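Local coordinates for macrolide export ATP-binding/permease protein macB (Actinobacillus actinomycetemcomitans, PDB 3FTJ) that probably exports macrolides as the ATP-driven inner-membrane component of the tripartite MacAB-TdeA efflux system, here represented by its periplasmic region, at residues Tyr81-Leu95 / Lys132-Gln144. Numbering follows the deposited sequence.
Sequences YFDVEGLKLKQGRLL and KRPFRVIGVVSDQ
Lys88 and Ser142 exchange two hydrogen bonds: Lys88 N donates to Ser142 OG (N to OG 2.9 Å), while Ser142 N returns a bond to the carbonyl oxygen of Lys88. The serine hydroxyl reaches this amide because OG lies between its own N and carbonyl carbon (chi1 63°), apparently replacing the carbonyl oxygen of Ser142. Further along, the antiparallel ladder breaks register in a classic beta bulge. Lys90 N meets Val140 O at 2.8 Å and nearly straight, Gln91 N adds a weak bond to the same oxygen, and Val140 N donates back to Gln91 O. Beyond the bulge, Arg93 N donates to Ile138 O, and the CA of Gly139 brings a C-H to Arg93 O. The guanidinium of Arg93 lies flat over Ile138, whose CD1 sits 3.4 Å above the centre of the group. Its NH1 forms a salt bridge with Asp99, outside the contact, while one water accepts from both NE and Arg136 NH1, bridging the segments. At the other end, Gln144 NE2 donates to Glu85 OE2 from above the carboxylate plane (3.0 Å), and a water donates to Gly86 O, in the Schellman motif after helix 81-85, and to Asp143 O. Between these polar ends, Val141 CG1 packs tightly on Leu94 CD2 (3.4 Å) and touches the Phe82 ring. Ser142 O, buried against Leu87 CG, has no polar partner. The chemistry implies that backbone pairing and one hydroxyl hold residues 88-93 against the end of strand 133-141 in the periplasmic core domain's sheet, while Asp99 probably offsets the charge of Arg93.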
loop_
_atom_site.group_PDB
_atom_site.type_symbol
_atom_site.label_atom_id
_atom_site.label_comp_id
_atom_site.label_asym_id
_atom_site.label_seq_id
_atom_site.Cartn_x
_atom_site.Cartn_y
_atom_site.Cartn_z
ATOM N N TYR A 81 5.846 2.365 3.204
ATOM C CA TYR A 81 4.734 2.797 2.363
ATOM C C TYR A 81 4.767 4.294 2.054
ATOM O O TYR A 81 4.595 4.700 0.907
ATOM C CB TYR A 81 3.382 2.420 2.981
ATOM C CG TYR A 81 2.205 2.863 2.138
ATOM C CD1 TYR A 81 1.600 4.083 2.357
ATOM C CD2 TYR A 81 1.718 2.062 1.109
ATOM C CE1 TYR A 81 0.530 4.502 1.585
ATOM C CE2 TYR A 81 0.645 2.470 0.335
ATOM C CZ TYR A 81 0.058 3.695 0.577
ATOM O OH TYR A 81 -1.007 4.125 -0.185
ATOM N N PHE A 82 4.985 5.116 3.072
ATOM C CA PHE A 82 4.888 6.561 2.890
ATOM C C PHE A 82 5.976 7.101 1.972
ATOM O O PHE A 82 5.724 7.978 1.144
ATOM C CB PHE A 82 4.906 7.269 4.242
ATOM C CG PHE A 82 3.877 6.745 5.196
ATOM C CD1 PHE A 82 2.552 7.123 5.075
ATOM C CD2 PHE A 82 4.230 5.851 6.189
ATOM C CE1 PHE A 82 1.595 6.636 5.951
ATOM C CE2 PHE A 82 3.279 5.362 7.061
ATOM C CZ PHE A 82 1.957 5.754 6.936
ATOM N N ASP A 83 7.179 6.560 2.113
ATOM C CA ASP A 83 8.297 6.970 1.278
ATOM C C ASP A 83 8.071 6.623 -0.195
ATOM O O ASP A 83 8.233 7.467 -1.074
ATOM C CB ASP A 83 9.594 6.328 1.779
ATOM C CG ASP A 83 10.801 6.714 0.931
ATOM O OD1 ASP A 83 10.888 7.898 0.523
ATOM O OD2 ASP A 83 11.654 5.833 0.677
ATOM N N VAL A 84 7.689 5.380 -0.457
ATOM C CA VAL A 84 7.548 4.903 -1.828
ATOM C C VAL A 84 6.349 5.528 -2.537
ATOM O O VAL A 84 6.331 5.646 -3.762
ATOM C CB VAL A 84 7.444 3.367 -1.870
ATOM C CG1 VAL A 84 7.198 2.887 -3.287
ATOM C CG2 VAL A 84 8.711 2.746 -1.309
ATOM N N GLU A 85 5.352 5.944 -1.768
ATOM C CA GLU A 85 4.166 6.556 -2.362
ATOM C C GLU A 85 4.296 8.073 -2.430
ATOM O O GLU A 85 3.432 8.757 -2.980
ATOM C CB GLU A 85 2.912 6.166 -1.580
ATOM C CG GLU A 85 2.545 4.700 -1.705
ATOM C CD GLU A 85 1.882 4.385 -3.028
ATOM O OE1 GLU A 85 1.857 3.196 -3.400
ATOM O OE2 GLU A 85 1.388 5.322 -3.697
ATOM N N GLY A 86 5.373 8.593 -1.855
ATOM C CA GLY A 86 5.613 10.026 -1.829
ATOM C C GLY A 86 4.649 10.819 -0.968
ATOM O O GLY A 86 4.229 11.917 -1.343
ATOM N N LEU A 87 4.286 10.272 0.189
ATOM C CA LEU A 87 3.432 10.991 1.121
ATOM C C LEU A 87 4.340 11.641 2.152
ATOM O O LEU A 87 5.084 10.946 2.841
ATOM C CB LEU A 87 2.432 10.047 1.804
ATOM C CG LEU A 87 1.257 9.510 0.978
ATOM C CD1 LEU A 87 1.768 8.844 -0.268
ATOM C CD2 LEU A 87 0.415 8.529 1.769
ATOM N N LYS A 88 4.288 12.969 2.244
ATOM C CA LYS A 88 5.172 13.720 3.133
ATOM C C LYS A 88 4.627 13.780 4.559
ATOM O O LYS A 88 3.477 14.150 4.765
ATOM C CB LYS A 88 5.357 15.152 2.614
ATOM C CG LYS A 88 5.852 15.255 1.169
ATOM C CD LYS A 88 6.155 16.707 0.768
ATOM C CE LYS A 88 5.031 17.352 -0.055
ATOM N NZ LYS A 88 3.776 17.587 0.723
ATOM N N LEU A 89 5.452 13.432 5.544
ATOM C CA LEU A 89 5.057 13.625 6.936
ATOM C C LEU A 89 4.813 15.113 7.178
ATOM O O LEU A 89 5.672 15.941 6.886
ATOM C CB LEU A 89 6.127 13.096 7.896
ATOM C CG LEU A 89 5.874 13.281 9.403
ATOM C CD1 LEU A 89 4.606 12.574 9.855
ATOM C CD2 LEU A 89 7.057 12.788 10.220
ATOM N N LYS A 90 3.636 15.446 7.697
ATOM C CA LYS A 90 3.270 16.832 7.958
ATOM C C LYS A 90 3.232 17.123 9.448
ATOM O O LYS A 90 3.349 18.277 9.857
ATOM C CB LYS A 90 1.901 17.157 7.352
ATOM C CG LYS A 90 1.876 17.161 5.831
ATOM C CD LYS A 90 2.929 18.115 5.272
ATOM C CE LYS A 90 3.095 17.955 3.770
ATOM N NZ LYS A 90 4.257 18.738 3.251
ATOM N N GLN A 91 3.066 16.082 10.260
ATOM C CA GLN A 91 2.889 16.268 11.695
ATOM C C GLN A 91 2.975 14.942 12.466
ATOM O O GLN A 91 2.570 13.895 11.964
ATOM C CB GLN A 91 1.545 16.954 11.959
ATOM C CG GLN A 91 1.256 17.196 13.415
ATOM C CD GLN A 91 -0.141 17.725 13.652
ATOM O OE1 GLN A 91 -0.928 17.894 12.716
ATOM N NE2 GLN A 91 -0.461 17.991 14.913
ATOM N N GLY A 92 3.504 14.990 13.684
ATOM C CA GLY A 92 3.672 13.789 14.488
ATOM C C GLY A 92 4.767 12.884 13.958
ATOM O O GLY A 92 5.880 13.338 13.692
ATOM N N ARG A 93 4.463 11.598 13.810
ATOM C CA ARG A 93 5.444 10.632 13.327
ATOM C C ARG A 93 4.812 9.594 12.392
ATOM O O ARG A 93 3.586 9.466 12.327
ATOM C CB ARG A 93 6.111 9.918 14.501
ATOM C CG ARG A 93 5.234 8.851 15.156
ATOM C CD ARG A 93 5.957 8.142 16.288
ATOM N NE ARG A 93 5.136 7.133 16.962
ATOM C CZ ARG A 93 4.982 5.879 16.541
ATOM N NH1 ARG A 93 5.576 5.472 15.427
ATOM N NH2 ARG A 93 4.224 5.030 17.230
ATOM N N LEU A 94 5.660 8.862 11.673
ATOM C CA LEU A 94 5.226 7.769 10.809
ATOM C C LEU A 94 5.369 6.434 11.538
ATOM O O LEU A 94 5.899 6.382 12.653
ATOM C CB LEU A 94 6.060 7.730 9.524
ATOM C CG LEU A 94 6.059 8.966 8.625
ATOM C CD1 LEU A 94 6.879 8.695 7.372
ATOM C CD2 LEU A 94 4.640 9.371 8.259
ATOM N N LEU A 95 4.903 5.358 10.906
ATOM C CA LEU A 95 5.056 4.024 11.477
ATOM C C LEU A 95 6.526 3.670 11.559
ATOM O O LEU A 95 7.328 4.117 10.730
ATOM C CB LEU A 95 4.352 2.956 10.635
ATOM C CG LEU A 95 2.826 2.868 10.550
ATOM C CD1 LEU A 95 2.189 2.873 11.932
ATOM C CD2 LEU A 95 2.295 3.995 9.730
ATOM N N LYS A 132 -15.326 -0.746 15.423
ATOM C CA LYS A 132 -15.281 -1.085 16.850
ATOM C C LYS A 132 -13.872 -1.212 17.451
ATOM O O LYS A 132 -13.730 -1.353 18.661
ATOM C CB LYS A 132 -16.093 -2.348 17.142
ATOM C CG LYS A 132 -17.571 -2.210 16.820
ATOM C CD LYS A 132 -18.292 -3.520 17.065
ATOM C CE LYS A 132 -18.385 -3.825 18.542
ATOM N NZ LYS A 132 -19.191 -5.055 18.771
ATOM N N ARG A 133 -12.843 -1.160 16.611
ATOM C CA ARG A 133 -11.468 -1.314 17.079
ATOM C C ARG A 133 -10.770 0.045 17.205
ATOM O O ARG A 133 -10.665 0.778 16.229
ATOM C CB ARG A 133 -10.698 -2.231 16.124
ATOM C CG ARG A 133 -9.190 -2.226 16.325
ATOM C CD ARG A 133 -8.783 -3.212 17.384
ATOM N NE ARG A 133 -9.249 -4.557 17.054
ATOM C CZ ARG A 133 -9.021 -5.626 17.808
ATOM N NH1 ARG A 133 -8.326 -5.506 18.932
ATOM N NH2 ARG A 133 -9.479 -6.811 17.441
ATOM N N PRO A 134 -10.297 0.388 18.415
ATOM C CA PRO A 134 -9.656 1.685 18.654
ATOM C C PRO A 134 -8.205 1.770 18.180
ATOM O O PRO A 134 -7.405 0.886 18.485
ATOM C CB PRO A 134 -9.725 1.800 20.179
ATOM C CG PRO A 134 -9.528 0.409 20.618
ATOM C CD PRO A 134 -10.473 -0.344 19.680
ATOM N N PHE A 135 -7.884 2.837 17.454
ATOM C CA PHE A 135 -6.527 3.138 17.010
ATOM C C PHE A 135 -6.138 4.524 17.487
ATOM O O PHE A 135 -6.962 5.444 17.468
ATOM C CB PHE A 135 -6.440 3.142 15.484
ATOM C CG PHE A 135 -6.542 1.791 14.862
ATOM C CD1 PHE A 135 -7.776 1.196 14.670
ATOM C CD2 PHE A 135 -5.406 1.121 14.444
ATOM C CE1 PHE A 135 -7.873 -0.058 14.092
ATOM C CE2 PHE A 135 -5.499 -0.128 13.851
ATOM C CZ PHE A 135 -6.733 -0.719 13.680
ATOM N N ARG A 136 -4.878 4.679 17.885
ATOM C CA ARG A 136 -4.367 5.985 18.299
ATOM C C ARG A 136 -3.666 6.706 17.146
ATOM O O ARG A 136 -2.786 6.142 16.498
ATOM C CB ARG A 136 -3.419 5.828 19.493
ATOM C CG ARG A 136 -2.686 7.095 19.871
ATOM C CD ARG A 136 -1.952 6.922 21.197
ATOM N NE ARG A 136 -1.046 5.774 21.184
ATOM C CZ ARG A 136 0.204 5.816 20.738
ATOM N NH1 ARG A 136 0.697 6.952 20.261
ATOM N NH2 ARG A 136 0.966 4.727 20.765
ATOM N N VAL A 137 -4.073 7.944 16.880
ATOM C CA VAL A 137 -3.477 8.750 15.820
ATOM C C VAL A 137 -2.064 9.214 16.194
ATOM O O VAL A 137 -1.874 9.907 17.195
ATOM C CB VAL A 137 -4.354 9.974 15.500
ATOM C CG1 VAL A 137 -3.730 10.794 14.376
ATOM C CG2 VAL A 137 -5.755 9.529 15.117
ATOM N N ILE A 138 -1.074 8.823 15.396
ATOM C CA ILE A 138 0.310 9.150 15.725
ATOM C C ILE A 138 0.909 10.189 14.776
ATOM O O ILE A 138 1.954 10.774 15.066
ATOM C CB ILE A 138 1.227 7.886 15.757
ATOM C CG1 ILE A 138 1.239 7.176 14.398
ATOM C CG2 ILE A 138 0.802 6.926 16.851
ATOM C CD1 ILE A 138 2.386 6.174 14.250
ATOM N N GLY A 139 0.242 10.434 13.653
ATOM C CA GLY A 139 0.777 11.352 12.669
ATOM C C GLY A 139 -0.165 11.652 11.521
ATOM O O GLY A 139 -1.283 11.123 11.457
ATOM N N VAL A 140 0.310 12.503 10.611
ATOM C CA VAL A 140 -0.455 12.962 9.459
ATOM C C VAL A 140 0.483 13.115 8.271
ATOM O O VAL A 140 1.578 13.657 8.413
ATOM C CB VAL A 140 -1.096 14.342 9.733
ATOM C CG1 VAL A 140 -1.919 14.804 8.536
ATOM C CG2 VAL A 140 -1.956 14.289 10.973
ATOM N N VAL A 141 0.059 12.637 7.104
ATOM C CA VAL A 141 0.848 12.783 5.884
ATOM C C VAL A 141 0.058 13.540 4.821
ATOM O O VAL A 141 -1.163 13.672 4.919
ATOM C CB VAL A 141 1.259 11.418 5.296
ATOM C CG1 VAL A 141 2.281 10.728 6.190
ATOM C CG2 VAL A 141 0.034 10.533 5.084
ATOM N N SER A 142 0.754 14.051 3.811
ATOM C CA SER A 142 0.077 14.648 2.668
ATOM C C SER A 142 -0.673 13.537 1.935
ATOM O O SER A 142 -0.342 12.360 2.084
ATOM C CB SER A 142 1.085 15.308 1.738
ATOM O OG SER A 142 1.978 14.344 1.215
ATOM N N ASP A 143 -1.684 13.888 1.152
ATOM C CA ASP A 143 -2.491 12.853 0.510
ATOM C C ASP A 143 -2.076 12.500 -0.917
ATOM O O ASP A 143 -1.203 13.139 -1.502
ATOM C CB ASP A 143 -3.983 13.192 0.566
ATOM C CG ASP A 143 -4.247 14.671 0.544
ATOM O OD1 ASP A 143 -3.544 15.386 -0.199
ATOM O OD2 ASP A 143 -5.161 15.115 1.268
ATOM N N GLN A 144 -2.714 11.466 -1.458
ATOM C CA GLN A 144 -2.412 10.973 -2.793
ATOM C C GLN A 144 -2.785 11.985 -3.867
ATOM O O GLN A 144 -3.965 12.183 -4.159
ATOM C CB GLN A 144 -3.139 9.652 -3.045
ATOM C CG GLN A 144 -2.639 8.487 -2.201
ATOM C CD GLN A 144 -1.175 8.169 -2.456
ATOM O OE1 GLN A 144 -0.340 9.067 -2.558
ATOM N NE2 GLN A 144 -0.856 6.883 -2.552
HETATM O O HOH W 1 1.331 13.065 -1.997
HETATM O O HOH W 2 3.340 8.195 19.312
#